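O-ureido-L-serine synthase (Streptomyces lavendulae, PDB 3X44) catalyses the pyridoxal 5'-phosphate-dependent addition of hydroxyurea to O-acetyl-L-serine, giving O-ureido-L-serine for D-cycloserine biosynthesis, and also uses sulfide as second substrate. Local coordinates at residues Y30-S35 and A43-L48; S158-D163 and V285-L290; D238-D243 and V270-S275. The protein carries 1 engineered substitution. All blocks are in the same frame, centred on the assembly; numbering follows the deposited sequence.

Interaction 1 of 3, residues Y30-S35 and A43-L48. Engineered in segment 43-48: A43 (natural residue Lys).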
ATOM      1  N   TYR A  30      12.501   5.446  15.847  1.00 19.06           N
ATOM      2  CA  TYR A  30      11.308   5.140  15.074  1.00 19.97           C
ATOM      3  C   TYR A  30      10.388   4.314  15.958  1.00 19.57           C
ATOM      4  O   TYR A  30      10.850   3.667  16.892  1.00 20.37           O
ATOM      5  CB  TYR A  30      11.684   4.352  13.821  1.00 16.51           C
ATOM      6  CG  TYR A  30      12.375   5.172  12.748  1.00 20.12           C
ATOM      7  CD1 TYR A  30      13.765   5.280  12.715  1.00 17.42           C
ATOM      8  CD2 TYR A  30      11.638   5.811  11.746  1.00 18.72           C
ATOM      9  CE1 TYR A  30      14.406   6.000  11.708  1.00 21.54           C
ATOM     10  CE2 TYR A  30      12.279   6.534  10.732  1.00 21.70           C
ATOM     11  CZ  TYR A  30      13.658   6.621  10.721  1.00 20.15           C
ATOM     12  OH  TYR A  30      14.292   7.311   9.717  1.00 23.70           O
ATOM     13  N   VAL A  31       9.091   4.344  15.675  1.00 20.58           N
ATOM     14  CA  VAL A  31       8.124   3.594  16.467  1.00 20.39           C
ATOM     15  C   VAL A  31       7.099   2.857  15.599  1.00 21.39           C
ATOM     16  O   VAL A  31       6.623   3.397  14.597  1.00 21.65           O
ATOM     17  CB  VAL A  31       7.366   4.537  17.461  1.00 21.05           C
ATOM     18  CG1 VAL A  31       8.324   5.048  18.520  1.00 14.08           C
ATOM     19  CG2 VAL A  31       6.738   5.716  16.717  1.00 17.17           C
ATOM     20  N   LYS A  32       6.792   1.611  15.969  1.00 20.15           N
ATOM     21  CA  LYS A  32       5.798   0.809  15.250  1.00 17.36           C
ATOM     22  C   LYS A  32       4.472   1.045  15.956  1.00 19.34           C
ATOM     23  O   LYS A  32       4.308   0.708  17.135  1.00 19.19           O
ATOM     24  CB  LYS A  32       6.159  -0.684  15.283  1.00 18.82           C
ATOM     25  CG  LYS A  32       5.458  -1.528  14.205  1.00 12.77           C
ATOM     26  CD  LYS A  32       6.350  -2.660  13.674  1.00 13.46           C
ATOM     27  CE  LYS A  32       5.628  -3.537  12.643  1.00 11.52           C
ATOM     28  NZ  LYS A  32       5.087  -2.774  11.461  1.00 13.93           N
ATOM     29  N   VAL A  33       3.535   1.640  15.228  1.00 18.24           N
ATOM     30  CA  VAL A  33       2.225   1.985  15.758  1.00 17.14           C
ATOM     31  C   VAL A  33       1.158   0.924  15.514  1.00 19.68           C
ATOM     32  O   VAL A  33       0.405   0.991  14.544  1.00 18.57           O
ATOM     33  CB  VAL A  33       1.757   3.324  15.152  1.00 17.00           C
ATOM     34  CG1 VAL A  33       0.652   3.935  16.010  1.00 16.63           C
ATOM     35  CG2 VAL A  33       2.939   4.264  15.051  1.00 14.26           C
ATOM     36  N   GLU A  34       1.087  -0.039  16.429  1.00 23.29           N
ATOM     37  CA  GLU A  34       0.134  -1.143  16.345  1.00 22.67           C
ATOM     38  C   GLU A  34      -1.323  -0.739  16.597  1.00 22.50           C
ATOM     39  O   GLU A  34      -2.229  -1.552  16.444  1.00 20.61           O
ATOM     40  CB  GLU A  34       0.548  -2.239  17.331  1.00 23.09           C
ATOM     41  CG  GLU A  34       1.889  -2.878  16.990  1.00 22.35           C
ATOM     42  CD  GLU A  34       1.864  -3.606  15.662  1.00 20.22           C
ATOM     43  OE1 GLU A  34       2.776  -3.384  14.837  1.00 17.75           O
ATOM     44  OE2 GLU A  34       0.928  -4.403  15.443  1.00 27.16           O
ATOM     45  N   SER A  35      -1.542   0.514  16.981  1.00 20.65           N
ATOM     46  CA  SER A  35      -2.894   1.000  17.230  1.00 18.76           C
ATOM     47  C   SER A  35      -3.666   1.012  15.914  1.00 19.52           C
ATOM     48  O   SER A  35      -4.893   1.007  15.904  1.00 20.70           O
ATOM     49  CB  SER A  35      -2.852   2.415  17.817  1.00 15.18           C
ATOM     50  OG  SER A  35      -2.158   3.290  16.951  1.00 11.49           O
ATOM     51  N   ALA A  43      -2.426  -7.090  19.635  1.00 22.30           N
ATOM     52  CA  ALA A  43      -3.114  -8.332  19.985  1.00 20.91           C
ATOM     53  C   ALA A  43      -3.876  -8.931  18.810  1.00 21.59           C
ATOM     54  O   ALA A  43      -4.142 -10.131  18.777  1.00 20.58           O
ATOM     55  CB  ALA A  43      -4.068  -8.083  21.159  1.00 22.43           C
ATOM     56  N   ASP A  44      -4.231  -8.088  17.847  1.00 21.40           N
ATOM     57  CA  ASP A  44      -4.966  -8.535  16.672  1.00 21.10           C
ATOM     58  C   ASP A  44      -4.208  -9.615  15.892  1.00 21.08           C
ATOM     59  O   ASP A  44      -4.817 -10.519  15.310  1.00 19.61           O
ATOM     60  CB  ASP A  44      -5.218  -7.356  15.735  1.00 22.06           C
ATOM     61  CG  ASP A  44      -6.382  -6.487  16.170  1.00 20.69           C
ATOM     62  OD1 ASP A  44      -6.858  -5.711  15.320  1.00 19.91           O
ATOM     63  OD2 ASP A  44      -6.821  -6.560  17.336  1.00 21.97           O
ATOM     64  N   ARG A  45      -2.881  -9.511  15.869  1.00 19.69           N
ATOM     65  CA  ARG A  45      -2.061 -10.471  15.140  1.00 18.57           C
ATOM     66  C   ARG A  45      -2.144 -11.869  15.744  1.00 19.13           C
ATOM     67  O   ARG A  45      -2.214 -12.865  15.027  1.00 18.76           O
ATOM     68  CB  ARG A  45      -0.604 -10.008  15.111  1.00 20.72           C
ATOM     69  CG  ARG A  45      -0.376  -8.689  14.375  1.00 19.87           C
ATOM     70  CD  ARG A  45       1.017  -8.146  14.664  1.00 19.96           C
ATOM     71  NE  ARG A  45       1.217  -6.797  14.140  1.00 21.06           N
ATOM     72  CZ  ARG A  45       1.715  -6.530  12.935  1.00 19.68           C
ATOM     73  NH1 ARG A  45       2.063  -7.522  12.126  1.00 18.09           N
ATOM     74  NH2 ARG A  45       1.870  -5.267  12.543  1.00 16.27           N
ATOM     75  N   LEU A  46      -2.133 -11.931  17.067  1.00 17.10           N
ATOM     76  CA  LEU A  46      -2.210 -13.194  17.775  1.00 18.36           C
ATOM     77  C   LEU A  46      -3.611 -13.791  17.644  1.00 20.91           C
ATOM     78  O   LEU A  46      -3.763 -14.972  17.337  1.00 21.17           O
ATOM     79  CB  LEU A  46      -1.869 -12.970  19.250  1.00 21.33           C
ATOM     80  CG  LEU A  46      -1.957 -14.128  20.245  1.00 24.08           C
ATOM     81  CD1 LEU A  46      -1.061 -13.820  21.435  1.00 24.01           C
ATOM     82  CD2 LEU A  46      -3.393 -14.317  20.710  1.00 22.84           C
ATOM     83  N   ALA A  47      -4.630 -12.963  17.870  1.00 19.96           N
ATOM     84  CA  ALA A  47      -6.013 -13.415  17.799  1.00 20.16           C
ATOM     85  C   ALA A  47      -6.352 -14.074  16.471  1.00 20.77           C
ATOM     86  O   ALA A  47      -6.951 -15.146  16.442  1.00 21.22           O
ATOM     87  CB  ALA A  47      -6.954 -12.250  18.062  1.00 15.46           C
ATOM     88  N   LEU A  48      -5.975 -13.423  15.377  1.00 19.75           N
ATOM     89  CA  LEU A  48      -6.236 -13.948  14.043  1.00 20.15           C
ATOM     90  C   LEU A  48      -5.449 -15.236  13.816  1.00 19.19           C
ATOM     91  O   LEU A  48      -5.982 -16.230  13.316  1.00 16.14           O
ATOM     92  CB  LEU A  48      -5.830 -12.914  12.986  1.00 21.14           C
ATOM     93  CG  LEU A  48      -5.973 -13.339  11.526  1.00 24.26           C
ATOM     94  CD1 LEU A  48      -7.446 -13.494  11.184  1.00 24.64           C
ATOM     95  CD2 LEU A  48      -5.315 -12.309  10.628  1.00 27.32           C
TER
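E34 and R45 meet across backbones that stay well apart: the closest CA atoms, those of E34 and A43, are separated by 8.7 Å, with strand 30-33 giving way to a 3-10 turn on one side and a helix on the other. R45 spans the gap. Its CG stands anti to the carbonyl carbon (chi1 -63°), and the chain then runs extended to NE, delivering the guanidinium to a glutamate that is itself bent at chi2. The principal bond of the salt bridge joins R45 NE to E34 OE2 at 2.7 Å, with an N-H...O angle of 161°. OE2 lies at the guanidinium edge, almost in its plane, whereas R45 NE approaches on the syn side of the carboxylate, well tilted from the carboxylate plane. The two planes are turned 50° apart, so this is no flat two-pronged pairing: R45 NH2 adds weak bonds to E34 OE1 at 3.1 Å and to E34 OE2 at 3.2 Å. K32 joins the cluster obliquely, its CE 4.1 Å from R45 NH2. K32 NZ and R45 NH2 both form salt bridges to E159 OE1 of helix 147-164, and T14 OG1 bonds to both E34 OE1 and K32 NZ. The charges of K32, E34 and R45, all buried, are shared with E159 in a network, which would favour ionised carboxylates. This polar junction belongs to the fold type II core, where strand 28-33 leads to helix 43-56 and to A43, an engineered residue replacing the lysine that carries pyridoxal phosphate in the natural enzyme.

Interaction 2 of 3, residues S158-D163 and V285-L290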
ATOM      1  N   SER A 158       8.479  -9.123   9.177  1.00 19.21           N
ATOM      2  CA  SER A 158       8.612  -8.862   7.743  1.00 18.83           C
ATOM      3  C   SER A 158       8.421  -7.387   7.413  1.00 18.67           C
ATOM      4  O   SER A 158       9.071  -6.858   6.510  1.00 16.89           O
ATOM      5  CB  SER A 158       7.604  -9.697   6.945  1.00 15.85           C
ATOM      6  OG  SER A 158       7.949 -11.074   6.965  1.00 15.79           O
ATOM      7  N   GLU A 159       7.513  -6.737   8.132  1.00 19.30           N
ATOM      8  CA  GLU A 159       7.232  -5.317   7.921  1.00 19.50           C
ATOM      9  C   GLU A 159       8.432  -4.492   8.386  1.00 20.68           C
ATOM     10  O   GLU A 159       8.833  -3.523   7.733  1.00 20.22           O
ATOM     11  CB  GLU A 159       5.987  -4.903   8.717  1.00 20.70           C
ATOM     12  CG  GLU A 159       4.705  -5.583   8.260  1.00 17.47           C
ATOM     13  CD  GLU A 159       3.644  -5.614   9.342  1.00 15.72           C
ATOM     14  OE1 GLU A 159       3.612  -4.683  10.175  1.00 15.46           O
ATOM     15  OE2 GLU A 159       2.845  -6.571   9.356  1.00 16.02           O
ATOM     16  N   ILE A 160       8.998  -4.887   9.524  1.00 19.30           N
ATOM     17  CA  ILE A 160      10.151  -4.194  10.087  1.00 18.04           C
ATOM     18  C   ILE A 160      11.355  -4.314   9.152  1.00 18.04           C
ATOM     19  O   ILE A 160      11.989  -3.317   8.816  1.00 16.29           O
ATOM     20  CB  ILE A 160      10.510  -4.768  11.483  1.00 18.46           C
ATOM     21  CG1 ILE A 160       9.463  -4.318  12.510  1.00 16.90           C
ATOM     22  CG2 ILE A 160      11.918  -4.310  11.902  1.00 17.51           C
ATOM     23  CD1 ILE A 160       9.554  -5.025  13.874  1.00 14.67           C
ATOM     24  N   LEU A 161      11.659  -5.535   8.719  1.00 20.28           N
ATOM     25  CA  LEU A 161      12.794  -5.762   7.833  1.00 18.77           C
ATOM     26  C   LEU A 161      12.641  -5.085   6.477  1.00 20.75           C
ATOM     27  O   LEU A 161      13.617  -4.566   5.925  1.00 19.29           O
ATOM     28  CB  LEU A 161      13.021  -7.257   7.639  1.00 18.06           C
ATOM     29  CG  LEU A 161      13.581  -7.986   8.865  1.00 17.06           C
ATOM     30  CD1 LEU A 161      13.406  -9.492   8.694  1.00 16.24           C
ATOM     31  CD2 LEU A 161      15.057  -7.624   9.037  1.00 16.95           C
ATOM     32  N   ALA A 162      11.422  -5.091   5.942  1.00 17.89           N
ATOM     33  CA  ALA A 162      11.159  -4.463   4.650  1.00 18.09           C
ATOM     34  C   ALA A 162      11.370  -2.956   4.743  1.00 17.44           C
ATOM     35  O   ALA A 162      11.990  -2.351   3.869  1.00 17.29           O
ATOM     36  CB  ALA A 162       9.724  -4.755   4.195  1.00 20.04           C
ATOM     37  N   ASP A 163      10.858  -2.356   5.811  1.00 16.92           N
ATOM     38  CA  ASP A 163      10.984  -0.917   6.007  1.00 20.77           C
ATOM     39  C   ASP A 163      12.429  -0.468   6.205  1.00 21.76           C
ATOM     40  O   ASP A 163      12.811   0.620   5.775  1.00 22.13           O
ATOM     41  CB  ASP A 163      10.154  -0.473   7.211  1.00 17.21           C
ATOM     42  CG  ASP A 163       8.702  -0.228   6.861  1.00 18.84           C
ATOM     43  OD1 ASP A 163       8.355  -0.236   5.665  1.00 20.75           O
ATOM     44  OD2 ASP A 163       7.903  -0.023   7.791  1.00 21.95           O
ATOM     45  N   VAL A 285      20.382   4.320  15.196  1.00 24.65           N
ATOM     46  CA  VAL A 285      18.957   4.240  14.871  1.00 23.84           C
ATOM     47  C   VAL A 285      18.272   3.174  15.731  1.00 24.13           C
ATOM     48  O   VAL A 285      18.742   2.036  15.818  1.00 22.87           O
ATOM     49  CB  VAL A 285      18.730   3.891  13.386  1.00 22.77           C
ATOM     50  CG1 VAL A 285      17.237   3.868  13.092  1.00 18.26           C
ATOM     51  CG2 VAL A 285      19.429   4.911  12.492  1.00 23.20           C
ATOM     52  N   LEU A 286      17.160   3.549  16.358  1.00 22.81           N
ATOM     53  CA  LEU A 286      16.424   2.633  17.218  1.00 20.47           C
ATOM     54  C   LEU A 286      14.959   2.525  16.837  1.00 19.30           C
ATOM     55  O   LEU A 286      14.363   3.492  16.375  1.00 19.47           O
ATOM     56  CB  LEU A 286      16.519   3.098  18.672  1.00 21.19           C
ATOM     57  CG  LEU A 286      17.925   3.332  19.223  1.00 21.40           C
ATOM     58  CD1 LEU A 286      18.317   4.807  19.063  1.00 19.24           C
ATOM     59  CD2 LEU A 286      17.947   2.925  20.688  1.00 24.01           C
ATOM     60  N   LEU A 287      14.388   1.339  17.045  1.00 20.08           N
ATOM     61  CA  LEU A 287      12.982   1.081  16.757  1.00 19.52           C
ATOM     62  C   LEU A 287      12.281   0.584  18.020  1.00 20.88           C
ATOM     63  O   LEU A 287      12.732  -0.380  18.650  1.00 20.04           O
ATOM     64  CB  LEU A 287      12.842   0.024  15.665  1.00 20.51           C
ATOM     65  CG  LEU A 287      11.406  -0.423  15.380  1.00 19.76           C
ATOM     66  CD1 LEU A 287      10.638   0.741  14.735  1.00 16.84           C
ATOM     67  CD2 LEU A 287      11.407  -1.642  14.461  1.00 15.56           C
ATOM     68  N   ALA A 288      11.175   1.237  18.374  1.00 16.75           N
ATOM     69  CA  ALA A 288      10.399   0.879  19.555  1.00 19.67           C
ATOM     70  C   ALA A 288       8.966   0.483  19.201  1.00 20.69           C
ATOM     71  O   ALA A 288       8.317   1.127  18.369  1.00 20.32           O
ATOM     72  CB  ALA A 288      10.374   2.053  20.538  1.00 18.64           C
ATOM     73  N   MET A 289       8.479  -0.578  19.841  1.00 19.73           N
ATOM     74  CA  MET A 289       7.120  -1.055  19.611  1.00 18.73           C
ATOM     75  C   MET A 289       6.117  -0.292  20.471  1.00 17.11           C
ATOM     76  O   MET A 289       6.349  -0.072  21.655  1.00 16.88           O
ATOM     77  CB  MET A 289       7.008  -2.543  19.958  1.00 21.13           C
ATOM     78  CG  MET A 289       7.861  -3.463  19.115  1.00 19.66           C
ATOM     79  SD  MET A 289       7.250  -3.560  17.426  1.00 22.09           S
ATOM     80  CE  MET A 289       5.635  -4.314  17.678  1.00 25.79           C
ATOM     81  N   LEU A 290       5.008   0.120  19.862  1.00 18.40           N
ATOM     82  CA  LEU A 290       3.931   0.809  20.567  1.00 18.47           C
ATOM     83  C   LEU A 290       2.758  -0.159  20.370  1.00 20.57           C
ATOM     84  O   LEU A 290       2.055  -0.119  19.355  1.00 19.11           O
ATOM     85  CB  LEU A 290       3.621   2.168  19.924  1.00 19.02           C
ATOM     86  CG  LEU A 290       4.772   3.127  19.585  1.00 19.25           C
ATOM     87  CD1 LEU A 290       4.176   4.483  19.234  1.00 21.16           C
ATOM     88  CD2 LEU A 290       5.756   3.251  20.748  1.00 16.73           C
TER
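I160 and L287 illustrate how a helix is seated on a sheet in an alpha/beta fold: helix 147-164 rests against strand 285-290, an inner strand of the mixed sheet of this fold type II enzyme, flanked by parallel strands 28-33 and 171-174. The main chains keep their distance, with the CA atoms of I160 and L287 9.0 Å apart, and side chains fill the interval.

The apolar contact is concentrated on one methyl group. L287 sends its CG anti to the backbone N (chi1 174°), and CD2 reaches into the fork of I160. There it faces both branches of the isoleucine, lying 3.7 Å from I160 CG2 and 3.8 Å from I160 CG1; I160 CD1 follows at 3.9 Å from the same L287 CD2. F172 of strand 171-174 touches I160, L287 and M289, so the aromatic side chain of the neighbouring strand extends the same hydrophobic layer.

No hydrogen bond crosses between the two segments. The helix keeps internal bonds such as A162 N to S158 O at 3.0 Å, while L287 pairs through its backbone with H171, and M289 O accepts a bond from T269 OG1 of helix 264-278.

The sulfur contact is the looser one, and it lies towards the cofactor site. The side chain of M289 is about 4 Å from that of T181, a residue of the pyridoxal phosphate site, and about 7 Å from the bound O-ureido-L-serine adduct. Its chi1 and chi2, both near -60°, bring M289 SD to 4.5 Å from I160 CD1.

Interaction 3 of 3, residues D238-D243 and V270-S275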
ATOM      1  N   ASP A 238      19.909  -7.556  25.277  1.00 25.53           N
ATOM      2  CA  ASP A 238      19.831  -6.665  26.425  1.00 22.06           C
ATOM      3  C   ASP A 238      18.527  -6.836  27.188  1.00 24.07           C
ATOM      4  O   ASP A 238      17.446  -6.578  26.653  1.00 23.36           O
ATOM      5  CB  ASP A 238      19.953  -5.204  25.978  1.00 22.65           C
ATOM      6  CG  ASP A 238      21.287  -4.901  25.345  1.00 25.51           C
ATOM      7  OD1 ASP A 238      22.317  -5.159  25.995  1.00 25.87           O
ATOM      8  OD2 ASP A 238      21.309  -4.407  24.198  1.00 27.51           O
ATOM      9  N   LEU A 239      18.637  -7.270  28.441  1.00 22.80           N
ATOM     10  CA  LEU A 239      17.483  -7.452  29.319  1.00 24.78           C
ATOM     11  C   LEU A 239      17.548  -6.321  30.358  1.00 24.83           C
ATOM     12  O   LEU A 239      18.405  -6.327  31.244  1.00 24.04           O
ATOM     13  CB  LEU A 239      17.555  -8.822  30.011  1.00 23.93           C
ATOM     14  CG  LEU A 239      16.407  -9.195  30.959  1.00 21.19           C
ATOM     15  CD1 LEU A 239      15.075  -9.083  30.234  1.00 23.25           C
ATOM     16  CD2 LEU A 239      16.615 -10.619  31.484  1.00 20.84           C
ATOM     17  N   VAL A 240      16.644  -5.352  30.230  1.00 22.47           N
ATOM     18  CA  VAL A 240      16.611  -4.188  31.114  1.00 19.89           C
ATOM     19  C   VAL A 240      15.279  -4.004  31.833  1.00 21.95           C
ATOM     20  O   VAL A 240      14.339  -4.781  31.637  1.00 22.25           O
ATOM     21  CB  VAL A 240      16.885  -2.904  30.309  1.00 20.34           C
ATOM     22  CG1 VAL A 240      18.248  -2.985  29.643  1.00 19.90           C
ATOM     23  CG2 VAL A 240      15.797  -2.724  29.249  1.00 16.07           C
ATOM     24  N   THR A 241      15.211  -2.970  32.671  1.00 21.40           N
ATOM     25  CA  THR A 241      13.993  -2.648  33.402  1.00 21.71           C
ATOM     26  C   THR A 241      13.563  -1.223  33.089  1.00 22.00           C
ATOM     27  O   THR A 241      14.347  -0.419  32.584  1.00 23.59           O
ATOM     28  CB  THR A 241      14.183  -2.740  34.928  1.00 22.53           C
ATOM     29  OG1 THR A 241      15.306  -1.940  35.319  1.00 23.98           O
ATOM     30  CG2 THR A 241      14.387  -4.180  35.359  1.00 20.89           C
ATOM     31  N   MET A 242      12.308  -0.928  33.391  1.00 20.33           N
ATOM     32  CA  MET A 242      11.732   0.395  33.185  1.00 21.46           C
ATOM     33  C   MET A 242      10.620   0.539  34.221  1.00 21.38           C
ATOM     34  O   MET A 242       9.780  -0.353  34.369  1.00 22.67           O
ATOM     35  CB  MET A 242      11.157   0.524  31.771  1.00 20.66           C
ATOM     36  CG  MET A 242      10.372   1.814  31.528  1.00 19.07           C
ATOM     37  SD  MET A 242      11.307   3.320  31.942  1.00 22.23           S
ATOM     38  CE  MET A 242      12.677   3.200  30.780  1.00 19.74           C
ATOM     39  N   ASP A 243      10.625   1.649  34.948  1.00 21.74           N
ATOM     40  CA  ASP A 243       9.613   1.872  35.968  1.00 21.77           C
ATOM     41  C   ASP A 243       8.334   2.408  35.330  1.00 20.05           C
ATOM     42  O   ASP A 243       8.374   3.163  34.355  1.00 19.52           O
ATOM     43  CB  ASP A 243      10.139   2.841  37.031  1.00 23.76           C
ATOM     44  CG  ASP A 243      10.304   4.242  36.503  1.00 24.02           C
ATOM     45  OD1 ASP A 243      11.340   4.513  35.870  1.00 23.04           O
ATOM     46  OD2 ASP A 243       9.389   5.067  36.715  1.00 28.00           O
ATOM     47  N   VAL A 270       9.504   3.260  24.410  1.00 15.61           N
ATOM     48  CA  VAL A 270      10.086   4.512  23.951  1.00 16.32           C
ATOM     49  C   VAL A 270      11.067   5.053  24.991  1.00 16.39           C
ATOM     50  O   VAL A 270      12.164   5.502  24.641  1.00 16.36           O
ATOM     51  CB  VAL A 270       9.002   5.563  23.696  1.00 14.65           C
ATOM     52  CG1 VAL A 270       9.646   6.922  23.387  1.00 13.00           C
ATOM     53  CG2 VAL A 270       8.117   5.106  22.549  1.00 12.76           C
ATOM     54  N   ALA A 271      10.658   5.014  26.261  1.00 16.97           N
ATOM     55  CA  ALA A 271      11.478   5.487  27.374  1.00 18.00           C
ATOM     56  C   ALA A 271      12.816   4.757  27.373  1.00 20.09           C
ATOM     57  O   ALA A 271      13.881   5.370  27.466  1.00 17.38           O
ATOM     58  CB  ALA A 271      10.752   5.247  28.701  1.00 22.15           C
ATOM     59  N   THR A 272      12.751   3.438  27.250  1.00 20.34           N
ATOM     60  CA  THR A 272      13.957   2.629  27.225  1.00 18.58           C
ATOM     61  C   THR A 272      14.827   3.038  26.045  1.00 20.52           C
ATOM     62  O   THR A 272      16.034   3.241  26.195  1.00 15.22           O
ATOM     63  CB  THR A 272      13.613   1.137  27.102  1.00 18.02           C
ATOM     64  OG1 THR A 272      13.137   0.661  28.369  1.00 20.25           O
ATOM     65  CG2 THR A 272      14.842   0.333  26.687  1.00 16.03           C
ATOM     66  N   ALA A 273      14.203   3.161  24.874  1.00 22.03           N
ATOM     67  CA  ALA A 273      14.916   3.541  23.661  1.00 21.82           C
ATOM     68  C   ALA A 273      15.597   4.900  23.815  1.00 23.49           C
ATOM     69  O   ALA A 273      16.732   5.092  23.360  1.00 21.24           O
ATOM     70  CB  ALA A 273      13.948   3.578  22.480  1.00 22.24           C
ATOM     71  N   LEU A 274      14.897   5.840  24.441  1.00 23.29           N
ATOM     72  CA  LEU A 274      15.432   7.179  24.643  1.00 23.55           C
ATOM     73  C   LEU A 274      16.618   7.106  25.598  1.00 24.65           C
ATOM     74  O   LEU A 274      17.585   7.853  25.462  1.00 24.81           O
ATOM     75  CB  LEU A 274      14.351   8.106  25.210  1.00 22.61           C
ATOM     76  CG  LEU A 274      13.278   8.595  24.232  1.00 25.88           C
ATOM     77  CD1 LEU A 274      12.190   9.351  24.987  1.00 25.07           C
ATOM     78  CD2 LEU A 274      13.910   9.497  23.180  1.00 27.31           C
ATOM     79  N   SER A 275      16.538   6.193  26.558  1.00 23.83           N
ATOM     80  CA  SER A 275      17.605   6.011  27.533  1.00 25.25           C
ATOM     81  C   SER A 275      18.864   5.530  26.832  1.00 26.74           C
ATOM     82  O   SER A 275      19.964   6.019  27.100  1.00 30.40           O
ATOM     83  CB  SER A 275      17.185   4.993  28.593  1.00 26.03           C
ATOM     84  OG  SER A 275      18.270   4.670  29.440  1.00 25.49           O
TER
HETATM   85  O   HOH W   1      15.218   0.616  30.221  1.00 21.92           O
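V240 and M242 meet A271 and T272 without a ring or other flat side-chain group between them, so faces and edges are replaced here by methyl groups, a thioether and a hydroxyl. The planar unit involved is the T241 peptide, whose carbonyl oxygen takes a bond from water 1 at 2.7 Å. That water also bonds T272 OG1 at 2.8 Å, and its two partners subtend about 110° at the water, close to the tetrahedral value.

M242 does most of the touching. Its CG is anti to the backbone N (chi1 172°), and bends at chi2 and chi3 carry the terminal methyl onto the helix, where M242 CE lies 3.5 Å from A271 CB and equally 3.5 Å from T272 OG1. The methyl-methyl approach is tighter than ordinary van der Waals contact. Two residues earlier in the strand, V240 CG2 lies 4.1 Å from T272 CG2, a looser meeting of branches. T272 thus turns its methyl towards V240 and its hydroxyl towards M242 and the water.

In this type II PLP fold the contact packs helix 264-278 against strand 238-242, an edge strand of the mixed sheet within this chain; the axes of the strand and of helix segment 270-275 come within 9.1 Å, their N-to-C directions 114° apart. L201 of neighbouring strand 197-203 touches both V240 and T272. Methyl and thioether contacts surround one hydroxyl, which also makes a weak bond to A268 O. With no direct hydrogen bond across, the polar link between strand and helix runs through water 1.

How the interactions relate
The three contacts share one mixed sheet but approach it from different parts of the fold. Interactions 1 and 2, with centres 12 Å apart, lie on neighbouring strands 28-33 and 285-290 and are joined directly where K32 NZ meets E159 OE1 at 2.7 Å. Interaction 3, centred 17 Å from interaction 2, is reached through helix 264-278: V270 CG2 packs on L290 CD2 at 3.5 Å and on V31 CG1 at 4.0 Å, touching both strands. Interaction 1 holds the cofactor-attachment position, engineered here to A43. The side chains of M289 and R45 are about 7 and 8 Å from the bound adduct, that of M242 about 12 Å.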